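Local coordinates for topoisomerase I-like protein (Leishmania donovani, PDB 2B9S), which relaxes supercoiled DNA as the large subunit of a heterodimeric type IB topoisomerase, probably by nicking and rejoining one strand through a covalent phosphotyrosine intermediate, at residues H27-E35 against A153-G161; H210-W218 against M226-S234. All blocks are in the same frame, centred on the assembly; numbering follows the deposited sequence.

Contact 1 of 2, residues H27-E35 against A153-G161. With nucleotides of chain C.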
loop_
_atom_site.group_PDB
_atom_site.type_symbol
_atom_site.label_atom_id
_atom_site.label_comp_id
_atom_site.label_asym_id
_atom_site.label_seq_id
_atom_site.Cartn_x
_atom_site.Cartn_y
_atom_site.Cartn_z
ATOM N N HIS D 27 -2.231 22.030 13.037
ATOM C CA HIS D 27 -1.492 21.843 11.784
ATOM C C HIS D 27 -1.894 22.921 10.803
ATOM O O HIS D 27 -2.884 23.614 11.007
ATOM C CB HIS D 27 -1.714 20.426 11.190
ATOM C CG HIS D 27 -3.136 20.141 10.804
ATOM N ND1 HIS D 27 -3.655 20.469 9.566
ATOM C CD2 HIS D 27 -4.149 19.568 11.501
ATOM C CE1 HIS D 27 -4.928 20.117 9.522
ATOM N NE2 HIS D 27 -5.251 19.565 10.680
ATOM N N ASN D 28 -1.121 23.046 9.733
ATOM C CA ASN D 28 -1.306 24.093 8.732
ATOM C C ASN D 28 -1.992 23.671 7.427
ATOM O O ASN D 28 -1.929 24.403 6.442
ATOM C CB ASN D 28 0.063 24.700 8.404
ATOM C CG ASN D 28 0.683 25.403 9.596
ATOM O OD1 ASN D 28 0.026 26.201 10.260
ATOM N ND2 ASN D 28 1.936 25.116 9.866
ATOM N N GLY D 29 -2.629 22.499 7.422
ATOM C CA GLY D 29 -3.344 22.006 6.244
ATOM C C GLY D 29 -2.423 21.405 5.203
ATOM O O GLY D 29 -1.440 20.745 5.529
ATOM N N VAL D 30 -2.723 21.676 3.942
ATOM C CA VAL D 30 -2.120 20.946 2.828
ATOM C C VAL D 30 -1.442 21.846 1.807
ATOM O O VAL D 30 -1.835 22.996 1.638
ATOM C CB VAL D 30 -3.186 20.065 2.122
ATOM C CG1 VAL D 30 -3.674 18.957 3.080
ATOM C CG2 VAL D 30 -4.364 20.914 1.611
ATOM N N LEU D 31 -0.422 21.315 1.135
ATOM C CA LEU D 31 0.245 22.031 0.048
ATOM C C LEU D 31 -0.352 21.605 -1.301
ATOM O O LEU D 31 -0.221 20.447 -1.720
ATOM C CB LEU D 31 1.777 21.839 0.108
ATOM C CG LEU D 31 2.699 22.571 -0.904
ATOM C CD1 LEU D 31 2.431 24.072 -0.999
ATOM C CD2 LEU D 31 4.176 22.324 -0.646
ATOM N N PHE D 32 -1.027 22.545 -1.956
ATOM C CA PHE D 32 -1.644 22.347 -3.268
ATOM C C PHE D 32 -0.593 22.505 -4.362
ATOM O O PHE D 32 0.189 23.459 -4.316
ATOM C CB PHE D 32 -2.717 23.418 -3.508
ATOM C CG PHE D 32 -3.947 23.257 -2.667
ATOM C CD1 PHE D 32 -4.970 22.398 -3.065
ATOM C CD2 PHE D 32 -4.103 23.988 -1.488
ATOM C CE1 PHE D 32 -6.124 22.247 -2.286
ATOM C CE2 PHE D 32 -5.252 23.845 -0.708
ATOM C CZ PHE D 32 -6.260 22.975 -1.110
ATOM N N PRO D 33 -0.557 21.580 -5.352
ATOM C CA PRO D 33 0.383 21.763 -6.471
ATOM C C PRO D 33 0.115 23.077 -7.226
ATOM O O PRO D 33 -0.997 23.616 -7.131
ATOM C CB PRO D 33 0.101 20.537 -7.375
ATOM C CG PRO D 33 -1.215 20.019 -6.938
ATOM C CD PRO D 33 -1.347 20.338 -5.499
ATOM N N PRO D 34 1.114 23.589 -7.979
ATOM C CA PRO D 34 0.906 24.847 -8.736
ATOM C C PRO D 34 -0.232 24.765 -9.751
ATOM O O PRO D 34 -0.480 23.708 -10.326
ATOM C CB PRO D 34 2.236 25.052 -9.472
ATOM C CG PRO D 34 3.234 24.197 -8.749
ATOM C CD PRO D 34 2.468 23.035 -8.185
ATOM N N GLU D 35 -0.932 25.870 -9.952
ATOM C CA GLU D 35 -1.946 25.979 -11.000
ATOM C C GLU D 35 -1.352 25.631 -12.387
ATOM O O GLU D 35 -0.172 25.873 -12.634
ATOM C CB GLU D 35 -2.545 27.407 -10.987
ATOM N N ALA D 153 3.183 13.149 6.787
ATOM C CA ALA D 153 3.738 12.360 5.675
ATOM C C ALA D 153 3.371 12.878 4.283
ATOM O O ALA D 153 4.254 13.261 3.515
ATOM C CB ALA D 153 3.414 10.862 5.822
ATOM N N ASN D 154 2.084 12.897 3.950
ATOM C CA ASN D 154 1.660 13.229 2.580
ATOM C C ASN D 154 0.867 14.545 2.505
ATOM O O ASN D 154 -0.260 14.578 1.999
ATOM C CB ASN D 154 0.886 12.047 1.947
ATOM C CG ASN D 154 -0.345 11.638 2.767
ATOM O OD1 ASN D 154 -0.265 11.463 3.990
ATOM N ND2 ASN D 154 -1.489 11.492 2.096
ATOM N N PHE D 155 1.468 15.627 3.011
ATOM C CA PHE D 155 0.835 16.965 3.023
ATOM C C PHE D 155 0.685 17.598 1.626
ATOM O O PHE D 155 -0.101 18.522 1.449
ATOM C CB PHE D 155 1.603 17.918 3.937
ATOM C CG PHE D 155 3.047 18.079 3.560
ATOM C CD1 PHE D 155 4.034 17.311 4.189
ATOM C CD2 PHE D 155 3.424 18.985 2.563
ATOM C CE1 PHE D 155 5.374 17.457 3.823
ATOM C CE2 PHE D 155 4.749 19.130 2.186
ATOM C CZ PHE D 155 5.735 18.381 2.816
ATOM N N ARG D 156 1.457 17.119 0.651
ATOM C CA ARG D 156 1.300 17.579 -0.740
ATOM C C ARG D 156 0.153 16.856 -1.426
ATOM O O ARG D 156 0.249 15.657 -1.699
ATOM C CB ARG D 156 2.569 17.342 -1.548
ATOM C CG ARG D 156 3.709 18.220 -1.184
ATOM C CD ARG D 156 4.821 18.059 -2.190
ATOM N NE ARG D 156 6.091 17.993 -1.488
ATOM C CZ ARG D 156 6.921 19.021 -1.346
ATOM N NH1 ARG D 156 6.619 20.208 -1.888
ATOM N NH2 ARG D 156 8.053 18.847 -0.672
ATOM N N VAL D 157 -0.915 17.595 -1.706
ATOM C CA VAL D 157 -2.082 17.081 -2.411
ATOM C C VAL D 157 -1.669 16.500 -3.771
ATOM O O VAL D 157 -0.883 17.116 -4.518
ATOM C CB VAL D 157 -3.157 18.185 -2.613
ATOM C CG1 VAL D 157 -4.372 17.634 -3.361
ATOM C CG2 VAL D 157 -3.577 18.761 -1.289
ATOM N N GLU D 158 -2.198 15.310 -4.068
ATOM C CA GLU D 158 -1.894 14.588 -5.306
ATOM C C GLU D 158 -2.219 15.477 -6.483
ATOM O O GLU D 158 -3.353 15.997 -6.556
ATOM C CB GLU D 158 -2.716 13.299 -5.409
ATOM C CG GLU D 158 -2.344 12.278 -4.376
ATOM C CD GLU D 158 -3.150 10.993 -4.497
ATOM O OE1 GLU D 158 -3.691 10.705 -5.590
ATOM O OE2 GLU D 158 -3.244 10.273 -3.484
ATOM N N PRO D 159 -1.232 15.683 -7.389
ATOM C CA PRO D 159 -1.565 16.386 -8.615
ATOM C C PRO D 159 -2.439 15.537 -9.561
ATOM O O PRO D 159 -2.426 14.296 -9.490
ATOM C CB PRO D 159 -0.194 16.730 -9.227
ATOM C CG PRO D 159 0.778 15.787 -8.597
ATOM C CD PRO D 159 0.206 15.349 -7.292
ATOM N N PRO D 160 -3.215 16.204 -10.424
ATOM C CA PRO D 160 -4.031 15.498 -11.409
ATOM C C PRO D 160 -3.187 14.642 -12.373
ATOM O O PRO D 160 -2.011 14.933 -12.628
ATOM C CB PRO D 160 -4.757 16.619 -12.166
ATOM C CG PRO D 160 -4.073 17.927 -11.761
ATOM C CD PRO D 160 -3.378 17.672 -10.466
ATOM N N GLY D 161 -3.788 13.586 -12.905
ATOM C CA GLY D 161 -3.055 12.754 -13.829
ATOM C C GLY D 161 -3.906 11.640 -14.359
ATOM O O GLY D 161 -5.034 11.442 -13.910
ATOM P P DT C 12 1.316 11.484 -5.965
ATOM O OP1 DT C 12 0.876 12.122 -7.220
ATOM O OP2 DT C 12 1.148 12.196 -4.674
ATOM O "O5'" DT C 12 0.574 10.076 -5.875
ATOM C "C5'" DT C 12 0.521 9.153 -6.996
ATOM C "C4'" DT C 12 -0.052 7.840 -6.509
ATOM O "O4'" DT C 12 0.872 7.268 -5.561
ATOM C "C3'" DT C 12 -1.401 7.871 -5.770
ATOM O "O3'" DT C 12 -2.159 6.688 -6.131
ATOM C "C2'" DT C 12 -1.035 7.759 -4.289
ATOM C "C1'" DT C 12 0.107 6.777 -4.496
ATOM N N1 DT C 12 0.844 6.430 -3.275
ATOM C C2 DT C 12 1.395 5.172 -3.196
ATOM O O2 DT C 12 1.346 4.366 -4.106
ATOM N N3 DT C 12 2.000 4.917 -1.989
ATOM C C4 DT C 12 2.084 5.771 -0.906
ATOM O O4 DT C 12 2.639 5.448 0.132
ATOM C C5 DT C 12 1.476 7.057 -1.059
ATOM C C7 DT C 12 1.612 8.115 -0.004
ATOM C C6 DT C 12 0.885 7.315 -2.209
#
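V157 is directed toward the 27-35 loop, and its CG2 methyl lodges against V30, 3.7 Å from V30 CB; the two isopropyl groups meet at an oblique crossing. The same methyl reaches the F32 ring, with CD1 the nearest atom. P33 lies across V157 at about a right angle, its CD 4.0 Å from V157 CB, and P33 CG goes on to meet P159 CB.

L31 and R156 run side by side in the same direction. With CG anti to the backbone N (chi1 -177°), the leucine extends along the arginine, and its CD2 comes within 3.5 Å of R156 NH1, a van der Waals contact oblique to the guanidinium. L31 CB sits at the edge of the F155 ring, 4.1 Å from CD2, while CE2 of that ring lies over one face of the guanidinium. Helix 125-137 packs against L31, F155 and R156.

The backbones form a single beta bridge at L31 and R156: L31 N donates to F155 O (2.8 Å) and V157 N to L31 O (2.9 Å). E158 leaves its backbone away from the loop; its CG lies 3.5 Å from OP2 of DT12 of chain C, and its carboxylate forms salt bridges with K176 and K227. Two backbone bonds inside a mostly apolar packing thus join the loops, while the lysine partners of the carboxylate probably temper its repulsion of the DNA phosphates.

Contact 2 of 2, residues H210-W218 against M226-S234. With nucleotides of chain A.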
loop_
_atom_site.group_PDB
_atom_site.type_symbol
_atom_site.label_atom_id
_atom_site.label_comp_id
_atom_site.label_asym_id
_atom_site.label_seq_id
_atom_site.Cartn_x
_atom_site.Cartn_y
_atom_site.Cartn_z
ATOM N N HIS D 210 -11.699 13.501 17.496
ATOM C CA HIS D 210 -10.597 13.003 18.348
ATOM C C HIS D 210 -10.413 11.486 18.233
ATOM O O HIS D 210 -9.471 10.926 18.797
ATOM C CB HIS D 210 -10.839 13.355 19.830
ATOM C CG HIS D 210 -10.766 14.825 20.159
ATOM N ND1 HIS D 210 -9.705 15.389 20.838
ATOM C CD2 HIS D 210 -11.656 15.829 19.962
ATOM C CE1 HIS D 210 -9.927 16.678 21.013
ATOM N NE2 HIS D 210 -11.105 16.970 20.492
ATOM N N THR D 211 -11.321 10.825 17.510
ATOM C CA THR D 211 -11.309 9.364 17.363
ATOM C C THR D 211 -10.615 8.910 16.078
ATOM O O THR D 211 -10.522 7.698 15.815
ATOM C CB THR D 211 -12.737 8.756 17.402
ATOM O OG1 THR D 211 -13.508 9.261 16.298
ATOM C CG2 THR D 211 -13.451 9.081 18.724
ATOM N N VAL D 212 -10.134 9.877 15.285
ATOM C CA VAL D 212 -9.356 9.583 14.062
ATOM C C VAL D 212 -7.962 10.237 14.083
ATOM O O VAL D 212 -7.715 11.121 14.902
ATOM C CB VAL D 212 -10.169 9.878 12.717
ATOM C CG1 VAL D 212 -11.474 9.061 12.690
ATOM C CG2 VAL D 212 -10.450 11.374 12.510
ATOM N N THR D 213 -7.072 9.802 13.181
ATOM C CA THR D 213 -5.640 10.166 13.191
ATOM C C THR D 213 -5.228 10.981 11.964
ATOM O O THR D 213 -4.032 11.248 11.749
ATOM C CB THR D 213 -4.702 8.926 13.198
ATOM O OG1 THR D 213 -4.860 8.193 11.972
ATOM C CG2 THR D 213 -4.960 8.015 14.362
ATOM N N TRP D 214 -6.208 11.338 11.134
ATOM C CA TRP D 214 -5.928 12.049 9.894
ATOM C C TRP D 214 -6.161 13.542 10.027
ATOM O O TRP D 214 -7.001 13.969 10.837
ATOM C CB TRP D 214 -6.736 11.471 8.723
ATOM C CG TRP D 214 -8.237 11.356 8.879
ATOM C CD1 TRP D 214 -8.940 10.237 9.263
ATOM C CD2 TRP D 214 -9.234 12.355 8.543
ATOM N NE1 TRP D 214 -10.295 10.501 9.226
ATOM C CE2 TRP D 214 -10.495 11.782 8.780
ATOM C CE3 TRP D 214 -9.172 13.671 8.079
ATOM C CZ2 TRP D 214 -11.682 12.483 8.580
ATOM C CZ3 TRP D 214 -10.344 14.364 7.874
ATOM C CH2 TRP D 214 -11.586 13.772 8.114
ATOM N N LEU D 215 -5.416 14.327 9.238
ATOM C CA LEU D 215 -5.476 15.789 9.321
ATOM C C LEU D 215 -6.324 16.382 8.202
ATOM O O LEU D 215 -6.844 17.507 8.311
ATOM C CB LEU D 215 -4.067 16.415 9.273
ATOM C CG LEU D 215 -2.929 15.766 10.062
ATOM C CD1 LEU D 215 -1.600 16.578 9.985
ATOM C CD2 LEU D 215 -3.319 15.487 11.498
ATOM N N ALA D 216 -6.443 15.638 7.109
ATOM C CA ALA D 216 -7.249 16.059 5.973
ATOM C C ALA D 216 -7.675 14.843 5.142
ATOM O O ALA D 216 -7.029 13.788 5.196
ATOM C CB ALA D 216 -6.482 17.104 5.119
ATOM N N MET D 217 -8.764 15.003 4.383
ATOM C CA MET D 217 -9.370 13.921 3.599
ATOM C C MET D 217 -10.008 14.522 2.359
ATOM O O MET D 217 -10.569 15.615 2.409
ATOM C CB MET D 217 -10.427 13.174 4.437
ATOM C CG MET D 217 -11.163 12.002 3.751
ATOM S SD MET D 217 -12.585 12.429 2.680
ATOM C CE MET D 217 -13.811 12.950 3.876
ATOM N N TRP D 218 -9.892 13.821 1.235
ATOM C CA TRP D 218 -10.696 14.137 0.061
ATOM C C TRP D 218 -11.132 12.846 -0.615
ATOM O O TRP D 218 -10.625 11.760 -0.333
ATOM C CB TRP D 218 -9.987 15.081 -0.907
ATOM C CG TRP D 218 -8.882 14.451 -1.654
ATOM C CD1 TRP D 218 -8.965 13.833 -2.871
ATOM C CD2 TRP D 218 -7.510 14.361 -1.245
ATOM N NE1 TRP D 218 -7.736 13.353 -3.241
ATOM C CE2 TRP D 218 -6.821 13.656 -2.263
ATOM C CE3 TRP D 218 -6.795 14.801 -0.112
ATOM C CZ2 TRP D 218 -5.442 13.387 -2.198
ATOM C CZ3 TRP D 218 -5.413 14.523 -0.043
ATOM C CH2 TRP D 218 -4.760 13.813 -1.090
ATOM N N MET D 226 -11.429 7.306 -0.686
ATOM C CA MET D 226 -11.034 8.300 0.305
ATOM C C MET D 226 -9.514 8.321 0.532
ATOM O O MET D 226 -8.900 7.279 0.780
ATOM C CB MET D 226 -11.796 8.076 1.607
ATOM C CG MET D 226 -13.325 8.199 1.437
ATOM S SD MET D 226 -14.303 7.652 2.871
ATOM C CE MET D 226 -14.214 9.152 3.831
ATOM N N LYS D 227 -8.930 9.521 0.408
ATOM C CA LYS D 227 -7.494 9.785 0.593
ATOM C C LYS D 227 -7.257 10.646 1.855
ATOM O O LYS D 227 -8.015 11.570 2.151
ATOM C CB LYS D 227 -6.923 10.518 -0.632
ATOM C CG LYS D 227 -7.025 9.799 -1.995
ATOM C CD LYS D 227 -6.171 8.526 -2.022
ATOM C CE LYS D 227 -6.143 7.869 -3.398
ATOM N NZ LYS D 227 -5.392 8.676 -4.409
ATOM N N TYR D 228 -6.196 10.347 2.588
ATOM C CA TYR D 228 -5.949 11.010 3.867
ATOM C C TYR D 228 -4.545 11.500 3.978
ATOM O O TYR D 228 -3.605 10.811 3.580
ATOM C CB TYR D 228 -6.149 10.062 5.036
ATOM C CG TYR D 228 -7.500 9.441 5.103
ATOM C CD1 TYR D 228 -8.534 10.072 5.780
ATOM C CD2 TYR D 228 -7.742 8.183 4.522
ATOM C CE1 TYR D 228 -9.755 9.513 5.850
ATOM C CE2 TYR D 228 -8.986 7.629 4.581
ATOM C CZ TYR D 228 -9.980 8.293 5.252
ATOM O OH TYR D 228 -11.221 7.724 5.346
ATOM N N VAL D 229 -4.418 12.698 4.534
ATOM C CA VAL D 229 -3.148 13.184 5.038
ATOM C C VAL D 229 -2.973 12.649 6.459
ATOM O O VAL D 229 -3.798 12.893 7.342
ATOM C CB VAL D 229 -3.096 14.713 5.034
ATOM C CG1 VAL D 229 -1.758 15.191 5.561
ATOM C CG2 VAL D 229 -3.350 15.249 3.636
ATOM N N MET D 230 -1.908 11.890 6.662
ATOM C CA MET D 230 -1.624 11.276 7.964
ATOM C C MET D 230 -0.171 11.548 8.411
ATOM O O MET D 230 0.632 12.094 7.638
ATOM C CB MET D 230 -1.972 9.769 7.913
ATOM C CG MET D 230 -3.517 9.502 7.933
ATOM S SD MET D 230 -3.946 7.777 8.136
ATOM C CE MET D 230 -5.751 7.683 7.955
ATOM N N LEU D 231 0.170 11.166 9.646
ATOM C CA LEU D 231 1.529 11.409 10.189
ATOM C C LEU D 231 2.586 10.492 9.585
ATOM O O LEU D 231 2.257 9.462 9.023
ATOM C CB LEU D 231 1.556 11.353 11.731
ATOM C CG LEU D 231 0.671 12.322 12.535
ATOM C CD1 LEU D 231 1.150 12.439 13.966
ATOM C CD2 LEU D 231 0.602 13.695 11.921
ATOM N N ALA D 232 3.847 10.911 9.666
ATOM C CA ALA D 232 4.977 10.130 9.190
ATOM C C ALA D 232 5.197 8.919 10.097
ATOM O O ALA D 232 4.788 8.937 11.251
ATOM C CB ALA D 232 6.230 10.999 9.131
ATOM N N PRO D 233 5.828 7.852 9.572
ATOM C CA PRO D 233 6.061 6.643 10.385
ATOM C C PRO D 233 6.929 6.889 11.634
ATOM O O PRO D 233 6.821 6.132 12.606
ATOM C CB PRO D 233 6.744 5.670 9.411
ATOM C CG PRO D 233 6.551 6.248 8.035
ATOM C CD PRO D 233 6.331 7.718 8.192
ATOM N N SER D 234 7.753 7.951 11.600
ATOM C CA SER D 234 8.550 8.416 12.763
ATOM C C SER D 234 7.724 8.990 13.916
ATOM O O SER D 234 8.235 9.167 15.031
ATOM C CB SER D 234 9.635 9.428 12.341
ATOM O OG SER D 234 9.087 10.649 11.855
ATOM P P DA A 7 -13.219 8.388 8.464
ATOM O OP1 DA A 7 -13.589 9.148 9.680
ATOM O OP2 DA A 7 -12.853 9.065 7.203
ATOM O "O5'" DA A 7 -12.018 7.439 8.859
ATOM C "C5'" DA A 7 -12.166 6.497 9.890
ATOM C "C4'" DA A 7 -10.932 5.621 9.961
ATOM O "O4'" DA A 7 -11.083 4.555 8.994
ATOM C "C3'" DA A 7 -9.572 6.264 9.660
ATOM O "O3'" DA A 7 -8.620 5.552 10.424
ATOM C "C2'" DA A 7 -9.307 5.861 8.235
ATOM C "C1'" DA A 7 -9.867 4.434 8.300
ATOM N N9 DA A 7 -10.100 3.847 6.976
ATOM C C8 DA A 7 -10.568 4.517 5.888
ATOM N N7 DA A 7 -10.666 3.762 4.839
ATOM C C5 DA A 7 -10.225 2.533 5.239
ATOM C C6 DA A 7 -10.101 1.325 4.548
ATOM N N6 DA A 7 -10.419 1.198 3.250
ATOM N N1 DA A 7 -9.623 0.274 5.235
ATOM C C2 DA A 7 -9.333 0.426 6.533
ATOM N N3 DA A 7 -9.397 1.529 7.279
ATOM C C4 DA A 7 -9.862 2.558 6.565
ATOM P P DC A 8 -7.846 6.111 11.696
ATOM O OP1 DC A 8 -8.620 5.785 12.877
ATOM O OP2 DC A 8 -7.472 7.538 11.469
ATOM O "O5'" DC A 8 -6.430 5.390 11.499
ATOM C "C5'" DC A 8 -6.111 4.088 11.793
ATOM C "C4'" DC A 8 -5.739 3.236 10.565
ATOM O "O4'" DC A 8 -6.557 3.444 9.397
ATOM C "C3'" DC A 8 -4.344 3.248 9.976
ATOM O "O3'" DC A 8 -3.416 2.693 10.923
ATOM C "C2'" DC A 8 -4.595 2.263 8.829
ATOM C "C1'" DC A 8 -6.085 2.438 8.519
ATOM N N1 DC A 8 -6.319 2.800 7.079
ATOM C C2 DC A 8 -6.321 1.759 6.134
ATOM O O2 DC A 8 -6.151 0.593 6.517
ATOM N N3 DC A 8 -6.515 2.056 4.825
ATOM C C4 DC A 8 -6.694 3.328 4.441
ATOM N N4 DC A 8 -6.888 3.536 3.133
ATOM C C5 DC A 8 -6.682 4.422 5.384
ATOM C C6 DC A 8 -6.483 4.111 6.686
ATOM P P DG A 6 -18.617 8.043 4.844
ATOM O OP1 DG A 6 -19.385 8.860 5.805
ATOM O OP2 DG A 6 -18.177 8.572 3.549
ATOM O "O5'" DG A 6 -17.347 7.456 5.632
ATOM C "C5'" DG A 6 -17.468 6.758 6.875
ATOM C "C4'" DG A 6 -16.137 6.118 7.228
ATOM O "O4'" DG A 6 -15.921 4.887 6.500
ATOM C "C3'" DG A 6 -14.906 6.959 6.928
ATOM O "O3'" DG A 6 -14.466 7.415 8.218
ATOM C "C2'" DG A 6 -13.904 5.983 6.280
ATOM C "C1'" DG A 6 -14.532 4.609 6.501
ATOM N N9 DG A 6 -14.321 3.620 5.434
ATOM C C8 DG A 6 -14.552 3.752 4.071
ATOM N N7 DG A 6 -14.254 2.656 3.393
ATOM C C5 DG A 6 -13.811 1.760 4.366
ATOM C C6 DG A 6 -13.372 0.433 4.276
ATOM O O6 DG A 6 -13.286 -0.253 3.263
ATOM N N1 DG A 6 -12.988 -0.119 5.505
ATOM C C2 DG A 6 -13.042 0.547 6.702
ATOM N N2 DG A 6 -12.646 -0.100 7.816
ATOM N N3 DG A 6 -13.464 1.781 6.800
ATOM C C4 DG A 6 -13.836 2.328 5.611
HETATM O O HOH W 1 -1.747 10.055 11.300
#
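W218 and K227 form a hydrogen-bonded pair in the antiparallel beta hairpin of strands 216-219 and 226-229, at the edge of a mixed sheet. K227 N gives W218 O a nearly linear bond of 2.9 Å, and W218 N returns a longer one to K227 O. A216 O takes the N-H of V229, and V229 O takes that of L215, nearly straight.

Water 1 spans the gap past the strands, donating to T213 O and accepting from L231 N. T213 grips the DNA twice through one phosphate oxygen: its N and its OG1 (2.7 Å) both donate to OP2 of DC8 of chain A. OG1 lies between the backbone N and the carbonyl carbon (chi1 65°), on the amide's side. Y228 OH donates to OP2 of DA7 of chain A at 2.8 Å, and the oxygen lies in the plane of the phenol ring. That ring is set obliquely to W214, planes at 49°, with Y228 CD1 over one face of the indole, toward its rim; V212 CG2 sits over the rim of the opposite face. M217 runs alongside Y228, its CG against CE1.

K227 starts out on the W218 face, but its chain bends away and the ammonium forms a salt bridge with a DNA phosphate. Its aliphatic part crosses the W218 indole, where K227 CB stands 3.7 Å from the centroid of the six-membered ring, 19° off the normal.

Starting from the N terminus, the chain leaves strand 25-26, runs through 27-35 and returns only after 117 residues, rich in helix, when 153-161 closes contact 1. Contact 2 opens later and closes a short hairpin turn, so the two loops follow in series and neither nest nor cross. The centres of the two contacts lie about 13 Å apart, and the 153-161 segment touches the hairpin directly: N154 ND2 probably hydrogen-bonds to Y228 O, N154 OD1 accepts from M230 N, and the E158-K227 salt bridge adds a charged tie. H27 also packs on L215. Together they tie an early loop and the loop after strand 148-151 to the edge of the sheet, within the DNA-binding fragment.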